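Local coordinates for glucose-binding protein (Thermus thermophilus HB27, PDB 2B3F) that binds glucose and galactose between the two lobes of a periplasmic binding-protein fold, probably as the receptor of a sugar transport system, at residues E165-T168 and Q169-W173; L222-Q225 and Q226-R230; N239-G242 and D243-A246. All coordinates share one frame; numbering follows the deposited sequence.

The three contacts sit side by side on one lobe of the protein, each at the start of a helix, with centres 10 to 12 Å apart, and three tryptophans run through them. In contact 3, Trp244 lies against the galactose; Trp224 of contact 2 meets it edge-to-face, with Trp224 CZ2 3.5 Å from Trp244 CD1. Trp167 of contact 1 packs on Trp224, its CZ2 3.6 Å from Trp224 CD1, and on Met241, its CH2 3.6 Å from Met241 SD. The side chains of Trp167 and Trp224 each come within about 4 Å of the sugar. Glu165 N lies 2.9 Å from Leu222 O, a probable hydrogen bond between contacts 1 and 2.

Contact 1: E165-T168 and Q169-W173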
loop_
_atom_site.group_PDB
_atom_site.type_symbol
_atom_site.label_atom_id
_atom_site.label_comp_id
_atom_site.label_asym_id
_atom_site.label_seq_id
_atom_site.Cartn_x
_atom_site.Cartn_y
_atom_site.Cartn_z
ATOM N N GLU A 165 -11.503 2.885 8.644
ATOM C CA GLU A 165 -12.428 3.103 7.552
ATOM C C GLU A 165 -12.373 2.019 6.458
ATOM O O GLU A 165 -11.482 1.156 6.429
ATOM C CB GLU A 165 -12.197 4.490 6.939
ATOM C CG GLU A 165 -10.823 4.668 6.252
ATOM C CD GLU A 165 -10.678 6.008 5.582
ATOM O OE1 GLU A 165 -11.562 6.356 4.757
ATOM O OE2 GLU A 165 -9.680 6.712 5.856
ATOM N N ASN A 166 -13.346 2.089 5.555
ATOM C CA ASN A 166 -13.560 1.071 4.545
ATOM C C ASN A 166 -12.279 0.537 3.902
ATOM O O ASN A 166 -12.074 -0.677 3.887
ATOM C CB ASN A 166 -14.512 1.604 3.468
ATOM C CG ASN A 166 -14.749 0.619 2.338
ATOM O OD1 ASN A 166 -13.949 0.550 1.412
ATOM N ND2 ASN A 166 -15.909 -0.064 2.351
ATOM N N TRP A 167 -11.427 1.416 3.398
ATOM C CA TRP A 167 -10.223 0.877 2.701
ATOM C C TRP A 167 -9.363 0.024 3.628
ATOM O O TRP A 167 -8.728 -0.930 3.173
ATOM C CB TRP A 167 -9.416 1.957 1.988
ATOM C CG TRP A 167 -8.567 2.788 2.831
ATOM C CD1 TRP A 167 -8.836 4.027 3.291
ATOM C CD2 TRP A 167 -7.247 2.459 3.296
ATOM N NE1 TRP A 167 -7.792 4.496 4.048
ATOM C CE2 TRP A 167 -6.795 3.555 4.058
ATOM C CE3 TRP A 167 -6.415 1.345 3.150
ATOM C CZ2 TRP A 167 -5.535 3.580 4.658
ATOM C CZ3 TRP A 167 -5.175 1.359 3.759
ATOM C CH2 TRP A 167 -4.744 2.469 4.505
ATOM N N THR A 168 -9.330 0.339 4.927
ATOM C CA THR A 168 -8.504 -0.438 5.875
ATOM C C THR A 168 -9.105 -1.823 6.128
ATOM O O THR A 168 -8.420 -2.760 6.522
ATOM C CB THR A 168 -8.270 0.278 7.231
ATOM O OG1 THR A 168 -9.455 0.205 8.037
ATOM C CG2 THR A 168 -7.841 1.693 7.045
ATOM N N GLN A 169 -10.420 -1.931 5.927
ATOM C CA GLN A 169 -11.099 -3.218 6.020
ATOM C C GLN A 169 -10.748 -4.072 4.805
ATOM O O GLN A 169 -10.494 -5.258 4.934
ATOM C CB GLN A 169 -12.603 -3.015 6.142
ATOM C CG GLN A 169 -13.004 -2.194 7.355
ATOM C CD GLN A 169 -14.383 -1.541 7.201
ATOM O OE1 GLN A 169 -15.211 -1.974 6.377
ATOM N NE2 GLN A 169 -14.610 -0.456 7.955
ATOM N N GLN A 170 -10.703 -3.449 3.635
ATOM C CA GLN A 170 -10.206 -4.112 2.426
ATOM C C GLN A 170 -8.758 -4.551 2.631
ATOM O O GLN A 170 -8.376 -5.647 2.233
ATOM C CB GLN A 170 -10.270 -3.184 1.237
ATOM C CG GLN A 170 -11.671 -2.669 0.826
ATOM C CD GLN A 170 -11.573 -1.799 -0.409
ATOM O OE1 GLN A 170 -10.923 -2.181 -1.381
ATOM N NE2 GLN A 170 -12.190 -0.626 -0.377
ATOM N N HIS A 171 -7.968 -3.675 3.252
ATOM C CA HIS A 171 -6.570 -3.938 3.555
ATOM C C HIS A 171 -6.411 -5.179 4.417
ATOM O O HIS A 171 -5.607 -6.044 4.127
ATOM C CB HIS A 171 -5.914 -2.741 4.239
ATOM C CG HIS A 171 -4.430 -2.867 4.315
ATOM N ND1 HIS A 171 -3.581 -2.188 3.465
ATOM C CD2 HIS A 171 -3.649 -3.641 5.106
ATOM C CE1 HIS A 171 -2.334 -2.532 3.744
ATOM N NE2 HIS A 171 -2.346 -3.402 4.742
ATOM N N LEU A 172 -7.197 -5.250 5.486
ATOM C CA LEU A 172 -7.234 -6.446 6.312
ATOM C C LEU A 172 -7.621 -7.685 5.489
ATOM O O LEU A 172 -6.987 -8.740 5.602
ATOM C CB LEU A 172 -8.251 -6.249 7.417
ATOM C CG LEU A 172 -8.534 -7.442 8.295
ATOM C CD1 LEU A 172 -7.280 -7.918 9.034
ATOM C CD2 LEU A 172 -9.652 -6.996 9.273
ATOM N N TRP A 173 -8.642 -7.544 4.649
ATOM C CA TRP A 173 -9.127 -8.641 3.820
ATOM C C TRP A 173 -8.017 -9.228 2.929
ATOM O O TRP A 173 -7.906 -10.429 2.820
ATOM C CB TRP A 173 -10.298 -8.212 2.936
ATOM C CG TRP A 173 -10.882 -9.336 2.115
ATOM C CD1 TRP A 173 -11.892 -10.196 2.485
ATOM C CD2 TRP A 173 -10.498 -9.739 0.782
ATOM N NE1 TRP A 173 -12.150 -11.092 1.480
ATOM C CE2 TRP A 173 -11.321 -10.839 0.420
ATOM C CE3 TRP A 173 -9.547 -9.278 -0.134
ATOM C CZ2 TRP A 173 -11.221 -11.475 -0.825
ATOM C CZ3 TRP A 173 -9.443 -9.906 -1.363
ATOM C CH2 TRP A 173 -10.276 -11.005 -1.697
#
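The indole of Trp167 has His171 ND1 at its edge, in plane, 3.9 Å from Trp167 CZ3, while one of its faces is covered by CG2 of the next residue, Thr168, over the ring centre. The two aromatic side chains, one helical turn apart, lie side by side and point the same way, and the indole meets the imidazole obliquely. With chi1 at 78°, Trp167 CG stands between the backbone N and the carbonyl carbon, which carries the ring toward Ala42 and the galactose pocket. On another side of the turn the amides of Asn166 and Gln170 meet with their planes 75° apart. Gln170 NE2 gives Asn166 OD1 a 2.8 Å bond; the oxygen lies almost in the amide plane of Gln170, whereas the donor is tilted modestly from the carbonyl plane of Asn166.

These residues form the first two turns of helix 166-190, with Glu165 at the N-cap. Glu165 O takes both Thr168 N, at 2.7 Å, and Thr168 OG1, at 2.8 Å, the hydroxyl arriving on a lone pair in the carbonyl plane. From there the regular ladder sets in, His171 N bonding to Trp167 O at 2.8 Å and Leu172 N to Thr168 O at 3.0 Å.

Asn166 ND2 bonds to Gly361 O, so both ends of that amide are held and its rotation is fixed. The imidazole of His171 is likewise gripped at both nitrogens, by Ser121 O at NE2 and by His348 of the galactose pocket at ND1, which makes it a second-shell residue that probably helps to orient His348.

Contact 2: L222-Q225 and Q226-R230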
loop_
_atom_site.group_PDB
_atom_site.type_symbol
_atom_site.label_atom_id
_atom_site.label_comp_id
_atom_site.label_asym_id
_atom_site.label_seq_id
_atom_site.Cartn_x
_atom_site.Cartn_y
_atom_site.Cartn_z
ATOM N N LEU A 222 -12.822 5.968 11.450
ATOM C CA LEU A 222 -11.435 6.193 11.872
ATOM C C LEU A 222 -10.456 6.159 10.693
ATOM O O LEU A 222 -10.587 5.338 9.808
ATOM C CB LEU A 222 -10.977 5.142 12.877
ATOM C CG LEU A 222 -11.808 4.923 14.155
ATOM C CD1 LEU A 222 -11.044 3.962 15.069
ATOM C CD2 LEU A 222 -12.131 6.208 14.849
ATOM N N SER A 223 -9.477 7.050 10.720
ATOM C CA SER A 223 -8.351 6.968 9.790
ATOM C C SER A 223 -7.428 5.782 10.105
ATOM O O SER A 223 -7.451 5.207 11.190
ATOM C CB SER A 223 -7.549 8.263 9.856
ATOM O OG SER A 223 -6.850 8.319 11.073
ATOM N N TRP A 224 -6.532 5.436 9.161
ATOM C CA TRP A 224 -5.563 4.402 9.450
ATOM C C TRP A 224 -4.664 4.786 10.620
ATOM O O TRP A 224 -4.354 3.925 11.420
ATOM C CB TRP A 224 -4.751 3.996 8.211
ATOM C CG TRP A 224 -3.708 4.983 7.745
ATOM C CD1 TRP A 224 -3.829 5.902 6.755
ATOM C CD2 TRP A 224 -2.366 5.102 8.235
ATOM N NE1 TRP A 224 -2.645 6.591 6.587
ATOM C CE2 TRP A 224 -1.746 6.133 7.508
ATOM C CE3 TRP A 224 -1.639 4.455 9.241
ATOM C CZ2 TRP A 224 -0.424 6.518 7.747
ATOM C CZ3 TRP A 224 -0.345 4.858 9.487
ATOM C CH2 TRP A 224 0.250 5.867 8.737
ATOM N N GLN A 225 -4.301 6.064 10.738
ATOM C CA GLN A 225 -3.464 6.514 11.856
ATOM C C GLN A 225 -4.186 6.341 13.194
ATOM O O GLN A 225 -3.609 5.889 14.164
ATOM C CB GLN A 225 -3.049 7.959 11.696
ATOM C CG GLN A 225 -2.179 8.249 10.449
ATOM C CD GLN A 225 -2.966 8.738 9.260
ATOM O OE1 GLN A 225 -4.119 8.316 9.027
ATOM N NE2 GLN A 225 -2.365 9.662 8.491
ATOM N N GLN A 226 -5.472 6.670 13.212
ATOM C CA GLN A 226 -6.265 6.489 14.449
ATOM C C GLN A 226 -6.365 5.032 14.871
ATOM O O GLN A 226 -6.380 4.721 16.052
ATOM C CB GLN A 226 -7.663 7.077 14.277
ATOM C CG GLN A 226 -7.660 8.575 14.317
ATOM C CD GLN A 226 -9.025 9.177 14.197
ATOM O OE1 GLN A 226 -9.757 8.918 13.240
ATOM N NE2 GLN A 226 -9.391 10.002 15.184
ATOM N N ALA A 227 -6.451 4.127 13.898
ATOM C CA ALA A 227 -6.453 2.703 14.209
ATOM C C ALA A 227 -5.073 2.262 14.789
ATOM O O ALA A 227 -5.002 1.477 15.728
ATOM C CB ALA A 227 -6.813 1.895 12.983
ATOM N N VAL A 228 -3.969 2.753 14.213
ATOM C CA VAL A 228 -2.660 2.489 14.792
ATOM C C VAL A 228 -2.594 3.022 16.220
ATOM O O VAL A 228 -2.074 2.342 17.108
ATOM C CB VAL A 228 -1.492 3.086 13.928
ATOM C CG1 VAL A 228 -0.143 2.918 14.649
ATOM C CG2 VAL A 228 -1.459 2.390 12.566
ATOM N N ASP A 229 -3.117 4.228 16.412
ATOM C CA ASP A 229 -3.135 4.871 17.718
ATOM C C ASP A 229 -3.784 3.960 18.768
ATOM O O ASP A 229 -3.338 3.940 19.907
ATOM C CB ASP A 229 -3.903 6.195 17.665
ATOM C CG ASP A 229 -3.136 7.314 17.005
ATOM O OD1 ASP A 229 -1.904 7.176 16.749
ATOM O OD2 ASP A 229 -3.774 8.357 16.763
ATOM N N ARG A 230 -4.822 3.209 18.398
ATOM C CA ARG A 230 -5.469 2.303 19.358
ATOM C C ARG A 230 -4.513 1.269 19.893
ATOM O O ARG A 230 -4.561 0.920 21.072
ATOM C CB ARG A 230 -6.705 1.586 18.762
ATOM C CG ARG A 230 -7.885 2.512 18.514
ATOM C CD ARG A 230 -9.072 1.777 17.928
ATOM N NE ARG A 230 -9.593 0.803 18.872
ATOM C CZ ARG A 230 -10.447 1.089 19.846
ATOM N NH1 ARG A 230 -10.915 2.327 19.984
ATOM N NH2 ARG A 230 -10.831 0.126 20.671
#
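Ser223 and Gln226 grip each other through two reciprocal bonds, a capping box at the N-terminus of helix 224-233. Ser223 OG accepts from Gln226 N at 3.0 Å, and Gln226 OE1 accepts from Ser223 N at 3.1 Å. The second bond lies in the carbonyl plane of the Gln226 amide, on a lone pair, with a nearly straight N-H...O angle of 163°. In the serine, chi1 of 72° sets OG between its own N and carbonyl carbon, turned forward to the Gln226 N-H, while the glutamine, extended beyond CG, reaches back to bring OE1 to the Ser223 N-H.

Behind the box the helical ladder begins: Ala227 N bonds to Ser223 O, Val228 N to Trp224 O, and Asp229 N to Gln225 O, the last at 2.8 Å. The Gln225 chain bends at chi2 (96°), laying its CD over one face of the Trp224 indole, toward the rim, and its NE2 is bonded to Asp12 OD1. Trp224 itself belongs to the galactose pocket; its NE1 bonds to Glu13 OE1, a sugar-binding carboxylate, so a polar bond at NE1 joins the packing of Gln225 over one face in holding the ring.

Farther along the helix, Trp224 and Val228 run side by side, the methyl CG2 of Val228 meeting the indole edge near its plane at CE3. On the other flank Leu222 crosses Gln226 and Arg230 at about right angles. Its branch methyl CD1 rests 4.1 Å from Arg230 CD, a methylene of the arginine chain.

Contact 3: N239-G242 and D243-A246; sequences NIMG and DWAA. Unlike the reference sequence in segment 239-242: Ile240 (reference Val). With GAL (beta-D-galactopyranose), chain G.
Asp243 follows Gly242 and holds the N-cap position of helix 244-252, but its side chain makes no capping bond. The carboxylate turns instead to other partners: OD1 takes His119 ND1 and Arg120 N, and OD2 is bonded to Tyr329 OH, so both oxygens are held.

Trp244 follows, its indole sandwiched between backbone and sugar. Gly242 CA sits over the six-membered ring in a CH-pi contact, 3.5 Å from that ring's centroid and only 8° off the normal. Across the opposite face lies the galactose, with its C5 3.6 Å from Trp244 CD2. With chi1 of 44°, the indole swings back over Gly242, where the lack of a side chain lets the ring lie directly on the main chain. Such stacking of an aromatic ring on the apolar face of a pyranose is a recurring device of sugar-binding sites, and here it belongs to the cleft of a periplasmic binding protein. Met241 crosses the indole at about a right angle, a Met-aromatic contact in which the sulfur approaches obliquely: Met241 SD is 3.2 Å from Trp244 NE1 and 3.7 Å from CZ2. Trp244 NE1 is buried and has no hydrogen-bond partner in the model.

Ala245 directs its CB back toward the preceding segment, touching Gly242 O at 3.4 Å and, more loosely, Met241 CG at 4.3 Å.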
loop_
_atom_site.group_PDB
_atom_site.type_symbol
_atom_site.label_atom_id
_atom_site.label_comp_id
_atom_site.label_asym_id
_atom_site.label_seq_id
_atom_site.Cartn_x
_atom_site.Cartn_y
_atom_site.Cartn_z
ATOM N N ASN A 239 -2.913 -4.574 14.900
ATOM C CA ASN A 239 -3.454 -3.859 13.730
ATOM C C ASN A 239 -2.793 -4.439 12.484
ATOM O O ASN A 239 -1.602 -4.681 12.500
ATOM C CB ASN A 239 -3.170 -2.367 13.834
ATOM C CG ASN A 239 -3.825 -1.557 12.722
ATOM O OD1 ASN A 239 -5.050 -1.670 12.469
ATOM N ND2 ASN A 239 -3.037 -0.701 12.087
ATOM N N ILE A 240 -3.573 -4.666 11.428
ATOM C CA ILE A 240 -3.014 -5.155 10.146
ATOM C C ILE A 240 -2.946 -3.947 9.214
ATOM O O ILE A 240 -3.974 -3.406 8.832
ATOM C CB ILE A 240 -3.890 -6.262 9.508
ATOM C CG1 ILE A 240 -4.080 -7.471 10.457
ATOM C CG2 ILE A 240 -3.302 -6.716 8.171
ATOM C CD1 ILE A 240 -2.818 -8.112 10.960
ATOM N N MET A 241 -1.745 -3.504 8.833
ATOM C CA MET A 241 -1.634 -2.295 8.028
ATOM C C MET A 241 -0.263 -2.257 7.336
ATOM O O MET A 241 0.701 -2.864 7.827
ATOM C CB MET A 241 -1.826 -1.079 8.935
ATOM C CG MET A 241 -1.814 0.293 8.280
ATOM S SD MET A 241 -2.861 0.398 6.827
ATOM C CE MET A 241 -4.472 -0.159 7.395
ATOM N N GLY A 242 -0.193 -1.551 6.223
ATOM C CA GLY A 242 1.079 -1.377 5.526
ATOM C C GLY A 242 2.114 -0.679 6.375
ATOM O O GLY A 242 1.780 0.009 7.347
ATOM N N ASP A 243 3.381 -0.795 5.981
ATOM C CA ASP A 243 4.473 -0.272 6.791
ATOM C C ASP A 243 4.674 1.241 6.762
ATOM O O ASP A 243 5.586 1.765 7.421
ATOM C CB ASP A 243 5.793 -1.057 6.593
ATOM C CG ASP A 243 6.163 -1.329 5.134
ATOM O OD1 ASP A 243 5.597 -0.744 4.181
ATOM O OD2 ASP A 243 7.054 -2.191 4.944
ATOM N N TRP A 244 3.776 1.963 6.097
ATOM C CA TRP A 244 3.648 3.398 6.386
ATOM C C TRP A 244 3.351 3.586 7.891
ATOM O O TRP A 244 3.613 4.643 8.460
ATOM C CB TRP A 244 2.570 4.080 5.534
ATOM C CG TRP A 244 1.275 3.332 5.394
ATOM C CD1 TRP A 244 0.140 3.463 6.154
ATOM C CD2 TRP A 244 0.954 2.387 4.361
ATOM N NE1 TRP A 244 -0.853 2.627 5.670
ATOM C CE2 TRP A 244 -0.367 1.948 4.580
ATOM C CE3 TRP A 244 1.678 1.843 3.285
ATOM C CZ2 TRP A 244 -0.986 1.010 3.746
ATOM C CZ3 TRP A 244 1.069 0.913 2.476
ATOM C CH2 TRP A 244 -0.247 0.504 2.694
ATOM N N ALA A 245 2.812 2.548 8.525
ATOM C CA ALA A 245 2.559 2.573 9.991
ATOM C C ALA A 245 3.854 2.671 10.780
ATOM O O ALA A 245 3.908 3.393 11.765
ATOM C CB ALA A 245 1.764 1.356 10.424
ATOM N N ALA A 246 4.908 1.988 10.320
ATOM C CA ALA A 246 6.211 2.109 10.961
ATOM C C ALA A 246 6.734 3.544 10.842
ATOM O O ALA A 246 7.240 4.097 11.821
ATOM C CB ALA A 246 7.211 1.095 10.389
HETATM C C1 GAL G . -0.928 3.618 0.036
HETATM C C2 GAL G . 0.314 4.375 -0.454
HETATM C C3 GAL G . 1.247 4.741 0.692
HETATM C C4 GAL G . 0.491 5.458 1.812
HETATM C C5 GAL G . -0.788 4.651 2.142
HETATM C C6 GAL G . -1.665 5.264 3.245
HETATM O O1 GAL G . -1.807 3.350 -1.014
HETATM O O2 GAL G . 0.981 3.584 -1.451
HETATM O O3 GAL G . 2.296 5.573 0.220
HETATM O O4 GAL G . 0.213 6.758 1.367
HETATM O O5 GAL G . -1.586 4.445 1.001
HETATM O O6 GAL G . -2.314 6.409 2.779
#